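Local coordinates for protein N-terminal cyanobactin protease (Planktothrix agardhii NIES-596, PDB 4H6W) that probably acts as a subtilisin-like serine endopeptidase in prenylagaramide maturation, this chain being the N-terminal protease part of a longer protein, at residues G65-S70 / G216-S221; R109-A114 / E140-L145; L240-K243 / K247-P250. One frame throughout, in Å; residues are numbered along the deposited sequence.

Contact 1 (G65-S70 / G216-S221); sequences GTHVAS and GTIRLS
His67 reaches the strand around Ile218 and Leu220 because its CG stands opposite the backbone N (chi1 -165°), carrying the imidazole out from helix 63-73 toward the strand, while the second torsion (-82°) turns the ring so that its NE2 edge meets the strand and one face is presented to Leu220. With CG beside its backbone N, Leu220 turns toward the ring, and its CD1 branch lies over that face.

The imidazole is met chiefly by Ile218 O, Ile218 CG2 and Leu220 CD1. NE2 donates to Ile218 O over 3.0 Å in a bent bond, with 142° at the hydrogen. The oxygen lies almost in the ring plane, but the ring nitrogen approaches it from above the carbonyl plane rather than along a lone pair. Over the face, Leu220 CD1 sits 3.7 Å from the centroid of the His67 ring, a CH-pi contact displaced toward the rim, where CD1 comes within 3.5 Å of His67 CD2. Ile218 CG2 closes on the same carbon, CD2 of His67, at 3.7 Å.

Phe225, near the start of helix 223-243, meets the His67 ring with the two planes nearly perpendicular and also touches Leu220, so the imidazole is shared by helix, strand and a second helix. Backbone bonds of Ile218 to Gly210 and of Leu220 to Ile208 fix the strand itself as half of an antiparallel hairpin.

His67 follows the predicted charge-relay His64 by one helical turn, and their side chains are about 6 Å apart. As donor, NE2 must carry a proton; if the ring is neutral, that makes it the NE2-H tautomer, and the imidazole would serve as a buried polar link between the helix that carries the predicted catalytic histidine and the hairpin.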
loop_
_atom_site.group_PDB
_atom_site.type_symbol
_atom_site.label_atom_id
_atom_site.label_comp_id
_atom_site.label_asym_id
_atom_site.label_seq_id
_atom_site.Cartn_x
_atom_site.Cartn_y
_atom_site.Cartn_z
ATOM N N GLY A 65 10.489 -7.270 2.649
ATOM C CA GLY A 65 10.084 -7.132 1.253
ATOM C C GLY A 65 9.292 -8.324 0.756
ATOM O O GLY A 65 8.331 -8.168 0.000
ATOM N N THR A 66 9.697 -9.517 1.177
ATOM C CA THR A 66 8.983 -10.737 0.813
ATOM C C THR A 66 7.592 -10.724 1.441
ATOM O O THR A 66 6.601 -11.024 0.772
ATOM C CB THR A 66 9.764 -12.006 1.236
ATOM O OG1 THR A 66 11.071 -11.961 0.651
ATOM C CG2 THR A 66 9.044 -13.282 0.786
ATOM N N HIS A 67 7.525 -10.355 2.717
ATOM C CA HIS A 67 6.258 -10.306 3.434
ATOM C C HIS A 67 5.298 -9.334 2.739
ATOM O O HIS A 67 4.200 -9.726 2.320
ATOM C CB HIS A 67 6.497 -9.898 4.879
ATOM C CG HIS A 67 5.338 -10.160 5.784
ATOM N ND1 HIS A 67 4.263 -9.303 5.879
ATOM C CD2 HIS A 67 5.090 -11.173 6.645
ATOM C CE1 HIS A 67 3.394 -9.784 6.750
ATOM N NE2 HIS A 67 3.876 -10.914 7.236
ATOM N N VAL A 68 5.741 -8.085 2.591
ATOM C CA VAL A 68 4.979 -7.050 1.898
ATOM C C VAL A 68 4.489 -7.460 0.507
ATOM O O VAL A 68 3.299 -7.322 0.211
ATOM C CB VAL A 68 5.785 -5.737 1.787
ATOM C CG1 VAL A 68 5.149 -4.803 0.765
ATOM C CG2 VAL A 68 5.885 -5.072 3.151
ATOM N N ALA A 69 5.386 -7.951 -0.346
ATOM C CA ALA A 69 4.967 -8.401 -1.666
ATOM C C ALA A 69 3.946 -9.548 -1.590
ATOM O O ALA A 69 3.040 -9.644 -2.428
ATOM C CB ALA A 69 6.155 -8.798 -2.513
ATOM N N SER A 70 4.086 -10.418 -0.597
ATOM C CA SER A 70 3.219 -11.579 -0.543
ATOM C C SER A 70 1.812 -11.157 -0.177
ATOM O O SER A 70 0.858 -11.725 -0.708
ATOM C CB SER A 70 3.749 -12.671 0.385
ATOM O OG SER A 70 3.593 -12.315 1.734
ATOM N N GLY A 216 8.548 -20.170 5.040
ATOM C CA GLY A 216 7.433 -20.209 5.985
ATOM C C GLY A 216 6.464 -19.056 5.758
ATOM O O GLY A 216 6.498 -18.382 4.713
ATOM N N THR A 217 5.585 -18.832 6.732
ATOM C CA THR A 217 4.825 -17.585 6.819
ATOM C C THR A 217 4.941 -17.056 8.231
ATOM O O THR A 217 5.174 -17.806 9.175
ATOM C CB THR A 217 3.340 -17.753 6.505
ATOM O OG1 THR A 217 2.757 -18.624 7.476
ATOM C CG2 THR A 217 3.129 -18.307 5.116
ATOM N N ILE A 218 4.779 -15.751 8.374
ATOM C CA ILE A 218 4.896 -15.127 9.675
ATOM C C ILE A 218 3.829 -14.043 9.758
ATOM O O ILE A 218 3.439 -13.462 8.732
ATOM C CB ILE A 218 6.349 -14.626 9.909
ATOM C CG1 ILE A 218 6.608 -14.332 11.387
ATOM C CG2 ILE A 218 6.715 -13.455 9.001
ATOM C CD1 ILE A 218 8.078 -14.357 11.777
ATOM N N ARG A 219 3.303 -13.831 10.958
ATOM C CA ARG A 219 2.388 -12.724 11.208
ATOM C C ARG A 219 3.223 -11.575 11.751
ATOM O O ARG A 219 3.999 -11.772 12.683
ATOM C CB ARG A 219 1.293 -13.114 12.211
ATOM C CG ARG A 219 0.405 -14.255 11.740
ATOM C CD ARG A 219 -0.988 -14.255 12.364
ATOM N NE ARG A 219 -1.839 -15.203 11.634
ATOM C CZ ARG A 219 -2.789 -14.876 10.754
ATOM N NH1 ARG A 219 -3.073 -13.604 10.488
ATOM N NH2 ARG A 219 -3.468 -15.836 10.137
ATOM N N LEU A 220 3.079 -10.392 11.150
ATOM C CA LEU A 220 3.807 -9.182 11.576
ATOM C C LEU A 220 2.864 -7.988 11.752
ATOM O O LEU A 220 1.794 -7.935 11.136
ATOM C CB LEU A 220 4.907 -8.816 10.567
ATOM C CG LEU A 220 6.037 -9.812 10.291
ATOM C CD1 LEU A 220 6.863 -9.374 9.092
ATOM C CD2 LEU A 220 6.929 -10.008 11.516
ATOM N N SER A 221 3.276 -7.025 12.574
ATOM C CA SER A 221 2.489 -5.821 12.816
ATOM C C SER A 221 3.238 -4.557 12.403
ATOM O O SER A 221 4.449 -4.473 12.567
ATOM C CB SER A 221 2.086 -5.735 14.287
ATOM O OG SER A 221 1.102 -6.704 14.613
#

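Contact 2 (R109-A114 / E140-L145); sequences RAIEQA and EKAIQL
Ile111 and Ala142 form the close-packed heart of this helix pair. The methyl of Ala142 faces the branched side chain of Ile111 and touches two of its atoms equally, with Ala142 CB 4.0 Å from both CB and CD1 of Ile111. CG2 of Ile111 stands opposite its backbone N, which brings it to 4.0 Å from Ala142 O. Deeper in, Ile111 CD1 meets Ile143 CD1 at a looser 4.3 Å. Ile111 and Ile143 both rest on Leu153 of the central sheet, and Ile111 also touches Leu28 of the sheet, and Leu139 and Cys146 of helix 137-148, so it is enclosed between sheet and helix.

The outer side is no looser in distance but is more open: Glu112 is exposed and Leu145 partly so. Here Leu145 CD2 lies over the backbone of Glu112, 3.9 Å from its CA, and crosses the aliphatic part of the side chain at CG, 4.1 Å away. Beyond CG the glutamate runs out extended; its contribution is hydrocarbon, not charge.

The segments run nearly parallel, their axes 9.1 Å apart at an angle of 15°, with the alanine at the point where the backbones come nearest. Two neighbouring helices lying side by side in one direction on a face of a parallel sheet, each leading into a sheet strand, are characteristic of the three-layered alpha/beta fold of subtilases.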
loop_
_atom_site.group_PDB
_atom_site.type_symbol
_atom_site.label_atom_id
_atom_site.label_comp_id
_atom_site.label_asym_id
_atom_site.label_seq_id
_atom_site.Cartn_x
_atom_site.Cartn_y
_atom_site.Cartn_z
ATOM N N ARG A 109 14.570 7.669 -7.415
ATOM C CA ARG A 109 15.016 6.946 -8.604
ATOM C C ARG A 109 14.139 5.724 -8.836
ATOM O O ARG A 109 13.759 5.432 -9.970
ATOM C CB ARG A 109 16.478 6.507 -8.489
ATOM C CG ARG A 109 17.509 7.611 -8.667
ATOM C CD ARG A 109 18.763 7.038 -9.302
ATOM N NE ARG A 109 19.931 7.891 -9.101
ATOM C CZ ARG A 109 20.759 7.808 -8.059
ATOM N NH1 ARG A 109 20.553 6.909 -7.097
ATOM N NH2 ARG A 109 21.799 8.631 -7.977
ATOM N N ALA A 110 13.807 5.017 -7.757
ATOM C CA ALA A 110 12.979 3.836 -7.860
ATOM C C ALA A 110 11.581 4.222 -8.359
ATOM O O ALA A 110 11.043 3.582 -9.274
ATOM C CB ALA A 110 12.924 3.101 -6.535
ATOM N N ILE A 111 11.011 5.286 -7.793
ATOM C CA ILE A 111 9.695 5.752 -8.247
ATOM C C ILE A 111 9.756 6.062 -9.742
ATOM O O ILE A 111 8.926 5.580 -10.512
ATOM C CB ILE A 111 9.183 6.975 -7.452
ATOM C CG1 ILE A 111 8.999 6.616 -5.988
ATOM C CG2 ILE A 111 7.853 7.466 -8.006
ATOM C CD1 ILE A 111 8.925 7.814 -5.078
ATOM N N GLU A 112 10.768 6.831 -10.147
ATOM C CA GLU A 112 10.956 7.176 -11.552
ATOM C C GLU A 112 10.984 5.922 -12.428
ATOM O O GLU A 112 10.371 5.878 -13.497
ATOM C CB GLU A 112 12.218 8.014 -11.756
ATOM C CG GLU A 112 12.425 8.471 -13.205
ATOM C CD GLU A 112 13.712 9.264 -13.405
ATOM O OE1 GLU A 112 14.809 8.692 -13.199
ATOM O OE2 GLU A 112 13.627 10.458 -13.774
ATOM N N GLN A 113 11.681 4.901 -11.956
ATOM C CA GLN A 113 11.797 3.665 -12.712
ATOM C C GLN A 113 10.464 2.910 -12.757
ATOM O O GLN A 113 10.069 2.398 -13.821
ATOM C CB GLN A 113 12.910 2.788 -12.154
ATOM C CG GLN A 113 13.348 1.718 -13.131
ATOM C CD GLN A 113 14.483 0.865 -12.602
ATOM O OE1 GLN A 113 14.769 0.868 -11.398
ATOM N NE2 GLN A 113 15.145 0.123 -13.508
ATOM N N ALA A 114 9.770 2.871 -11.616
ATOM C CA ALA A 114 8.445 2.253 -11.534
ATOM C C ALA A 114 7.495 2.897 -12.535
ATOM O O ALA A 114 6.764 2.201 -13.241
ATOM C CB ALA A 114 7.887 2.352 -10.125
ATOM N N GLU A 140 10.246 15.163 -4.334
ATOM C CA GLU A 140 9.082 15.979 -4.704
ATOM C C GLU A 140 8.742 15.868 -6.195
ATOM O O GLU A 140 7.574 15.752 -6.549
ATOM C CB GLU A 140 9.292 17.438 -4.321
ATOM C CG GLU A 140 9.439 17.683 -2.829
ATOM C CD GLU A 140 9.625 19.161 -2.503
ATOM O OE1 GLU A 140 10.371 19.857 -3.237
ATOM O OE2 GLU A 140 9.026 19.631 -1.513
ATOM N N LYS A 141 9.780 15.890 -7.038
ATOM C CA LYS A 141 9.678 15.701 -8.484
ATOM C C LYS A 141 9.203 14.307 -8.887
ATOM O O LYS A 141 8.504 14.152 -9.886
ATOM C CB LYS A 141 11.029 15.978 -9.161
ATOM C CG LYS A 141 11.491 17.428 -9.097
ATOM C CD LYS A 141 12.380 17.777 -10.276
ATOM C CE LYS A 141 13.139 19.076 -10.038
ATOM N NZ LYS A 141 12.345 20.296 -10.359
ATOM N N ALA A 142 9.614 13.294 -8.133
ATOM C CA ALA A 142 9.139 11.920 -8.355
ATOM C C ALA A 142 7.617 11.826 -8.163
ATOM O O ALA A 142 6.918 11.214 -8.970
ATOM C CB ALA A 142 9.865 10.948 -7.428
ATOM N N ILE A 143 7.116 12.461 -7.101
ATOM C CA ILE A 143 5.687 12.537 -6.829
ATOM C C ILE A 143 4.981 13.368 -7.914
ATOM O O ILE A 143 3.855 13.055 -8.327
ATOM C CB ILE A 143 5.423 13.139 -5.429
ATOM C CG1 ILE A 143 6.221 12.399 -4.332
ATOM C CG2 ILE A 143 3.928 13.195 -5.124
ATOM C CD1 ILE A 143 5.981 10.896 -4.262
ATOM N N GLN A 144 5.648 14.421 -8.381
ATOM C CA GLN A 144 5.150 15.205 -9.508
ATOM C C GLN A 144 5.035 14.373 -10.779
ATOM O O GLN A 144 4.059 14.501 -11.516
ATOM C CB GLN A 144 6.042 16.414 -9.765
ATOM C CG GLN A 144 5.863 17.515 -8.734
ATOM C CD GLN A 144 6.825 18.677 -8.931
ATOM O OE1 GLN A 144 7.419 18.849 -10.003
ATOM N NE2 GLN A 144 6.977 19.485 -7.892
ATOM N N LEU A 145 6.033 13.527 -11.025
ATOM C CA LEU A 145 6.015 12.617 -12.161
ATOM C C LEU A 145 4.783 11.705 -12.106
ATOM O O LEU A 145 4.109 11.505 -13.123
ATOM C CB LEU A 145 7.301 11.785 -12.216
ATOM C CG LEU A 145 7.473 10.860 -13.429
ATOM C CD1 LEU A 145 7.819 11.665 -14.671
ATOM C CD2 LEU A 145 8.522 9.798 -13.176
#

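Contact 3 (L240-K243 / K247-P250); sequences LQIK and KPDP
The junction between helix 223-243 and helix 250-259 is closed by Gln241, which holds the backbone N of Asp249, the N-cap residue of the second helix. OE1 of Gln241 accepts from Asp249 N over 2.7 Å in a nearly straight bond, 163° at the hydrogen. The donor comes in at a slant to the amide, about 25° from the plane of its carbonyl.

The glutamine gets there from the last turn of its helix: with CG opposite the carbonyl carbon (chi1 -63°) and the chain extended beyond CG, the amide is brought up to the backbone at Pro248 and Asp249. OE1 thus also lies 3.2 Å from Pro248 CA. It is 3.5 Å from Lys247 O as well, but both are acceptors and no bond joins them. The backbone N-H of Asp249 needs an acceptor, which favours OE1 rather than NE2 of Gln241 at this position.

A small apolar contact stands beside this polar one. Ile242 CD1 meets the Pro248 ring at CG (3.6 Å) and CD (3.7 Å), the two side chains running at a slant to one another. Polar and apolar grips therefore take neighbouring residues of the turn.

The Asp249 carboxylate leads away from Gln241: it caps a backbone N in the first turn of helix 250-259, and its OD1 takes a further hydrogen bond from Asn150, just after helix 137-148. Around the junction, Gln241 touches Leu289 of helix 282-289, Ile242 packs on Asp20 and Lys22, and Pro248 touches Leu238 of helix 223-243 and Ile23, just before strand 24-28 of the central sheet.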
loop_
_atom_site.group_PDB
_atom_site.type_symbol
_atom_site.label_atom_id
_atom_site.label_comp_id
_atom_site.label_asym_id
_atom_site.label_seq_id
_atom_site.Cartn_x
_atom_site.Cartn_y
_atom_site.Cartn_z
ATOM N N LEU A 240 -11.529 -3.636 -11.563
ATOM C CA LEU A 240 -12.982 -3.564 -11.595
ATOM C C LEU A 240 -13.481 -2.521 -12.617
ATOM O O LEU A 240 -14.478 -2.748 -13.320
ATOM C CB LEU A 240 -13.506 -3.276 -10.192
ATOM C CG LEU A 240 -15.018 -3.140 -10.016
ATOM C CD1 LEU A 240 -15.712 -4.468 -10.294
ATOM C CD2 LEU A 240 -15.352 -2.644 -8.614
ATOM N N GLN A 241 -12.770 -1.403 -12.720
ATOM C CA GLN A 241 -13.052 -0.405 -13.756
ATOM C C GLN A 241 -12.877 -0.983 -15.164
ATOM O O GLN A 241 -13.708 -0.726 -16.048
ATOM C CB GLN A 241 -12.171 0.837 -13.589
ATOM C CG GLN A 241 -12.393 1.614 -12.299
ATOM C CD GLN A 241 -11.614 2.926 -12.274
ATOM O OE1 GLN A 241 -10.386 2.931 -12.340
ATOM N NE2 GLN A 241 -12.329 4.045 -12.192
ATOM N N ILE A 242 -11.798 -1.745 -15.379
ATOM C CA ILE A 242 -11.580 -2.407 -16.674
ATOM C C ILE A 242 -12.752 -3.350 -16.947
ATOM O O ILE A 242 -13.361 -3.305 -18.015
ATOM C CB ILE A 242 -10.276 -3.238 -16.743
ATOM C CG1 ILE A 242 -9.078 -2.502 -16.115
ATOM C CG2 ILE A 242 -10.012 -3.683 -18.176
ATOM C CD1 ILE A 242 -8.071 -1.902 -17.068
ATOM N N LYS A 243 -13.080 -4.180 -15.960
ATOM C CA LYS A 243 -14.188 -5.128 -16.077
ATOM C C LYS A 243 -15.476 -4.444 -16.551
ATOM O O LYS A 243 -16.261 -5.022 -17.316
ATOM C CB LYS A 243 -14.424 -5.835 -14.747
ATOM C CG LYS A 243 -15.330 -7.047 -14.821
ATOM C CD LYS A 243 -15.711 -7.479 -13.411
ATOM C CE LYS A 243 -16.576 -8.727 -13.410
ATOM N NZ LYS A 243 -15.778 -9.884 -13.873
ATOM N N LYS A 247 -12.249 3.432 -17.996
ATOM C CA LYS A 247 -10.780 3.584 -17.967
ATOM C C LYS A 247 -10.237 3.472 -16.528
ATOM O O LYS A 247 -10.765 4.099 -15.609
ATOM C CB LYS A 247 -10.322 4.884 -18.637
ATOM C CG LYS A 247 -11.409 5.941 -18.771
ATOM C CD LYS A 247 -10.868 7.298 -19.221
ATOM C CE LYS A 247 -11.982 8.342 -19.275
ATOM N NZ LYS A 247 -11.573 9.667 -18.709
ATOM N N PRO A 248 -9.203 2.643 -16.322
ATOM C CA PRO A 248 -8.624 2.582 -14.984
ATOM C C PRO A 248 -8.058 3.956 -14.619
ATOM O O PRO A 248 -7.254 4.500 -15.367
ATOM C CB PRO A 248 -7.507 1.532 -15.128
ATOM C CG PRO A 248 -7.180 1.501 -16.587
ATOM C CD PRO A 248 -8.469 1.806 -17.293
ATOM N N ASP A 249 -8.499 4.531 -13.503
ATOM C CA ASP A 249 -8.063 5.870 -13.105
ATOM C C ASP A 249 -7.575 5.920 -11.646
ATOM O O ASP A 249 -8.379 6.107 -10.720
ATOM C CB ASP A 249 -9.199 6.857 -13.331
ATOM C CG ASP A 249 -8.744 8.318 -13.288
ATOM O OD1 ASP A 249 -7.703 8.650 -12.658
ATOM O OD2 ASP A 249 -9.462 9.145 -13.885
ATOM N N PRO A 250 -6.248 5.761 -11.430
ATOM C CA PRO A 250 -5.718 5.652 -10.055
ATOM C C PRO A 250 -5.929 6.882 -9.176
ATOM O O PRO A 250 -6.047 6.744 -7.955
ATOM C CB PRO A 250 -4.229 5.384 -10.270
ATOM C CG PRO A 250 -4.172 4.772 -11.630
ATOM C CD PRO A 250 -5.195 5.522 -12.427
#

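From the N terminus, the first segment is 65-70, on the helix that carries the predicted catalytic histidine; its partner arrives only at 216-221, so contact 1 closes a loop of 145 residues. Contact 2 is nested inside that loop, joining helices 104-116 and 137-148 across 25 residues, and five of the seven strands of the central sheet, from 88-91 to 200-204, fall within the wider span. Contact 3 follows in series, closing the three-residue gap between the end of helix 223-243, which begins just beyond strand 217-220, and the loop leading into helix 250-259. Contacts 1 and 3 lie on opposite sides of the chain's centre, about 28 Å apart between their centres. No two contacts touch.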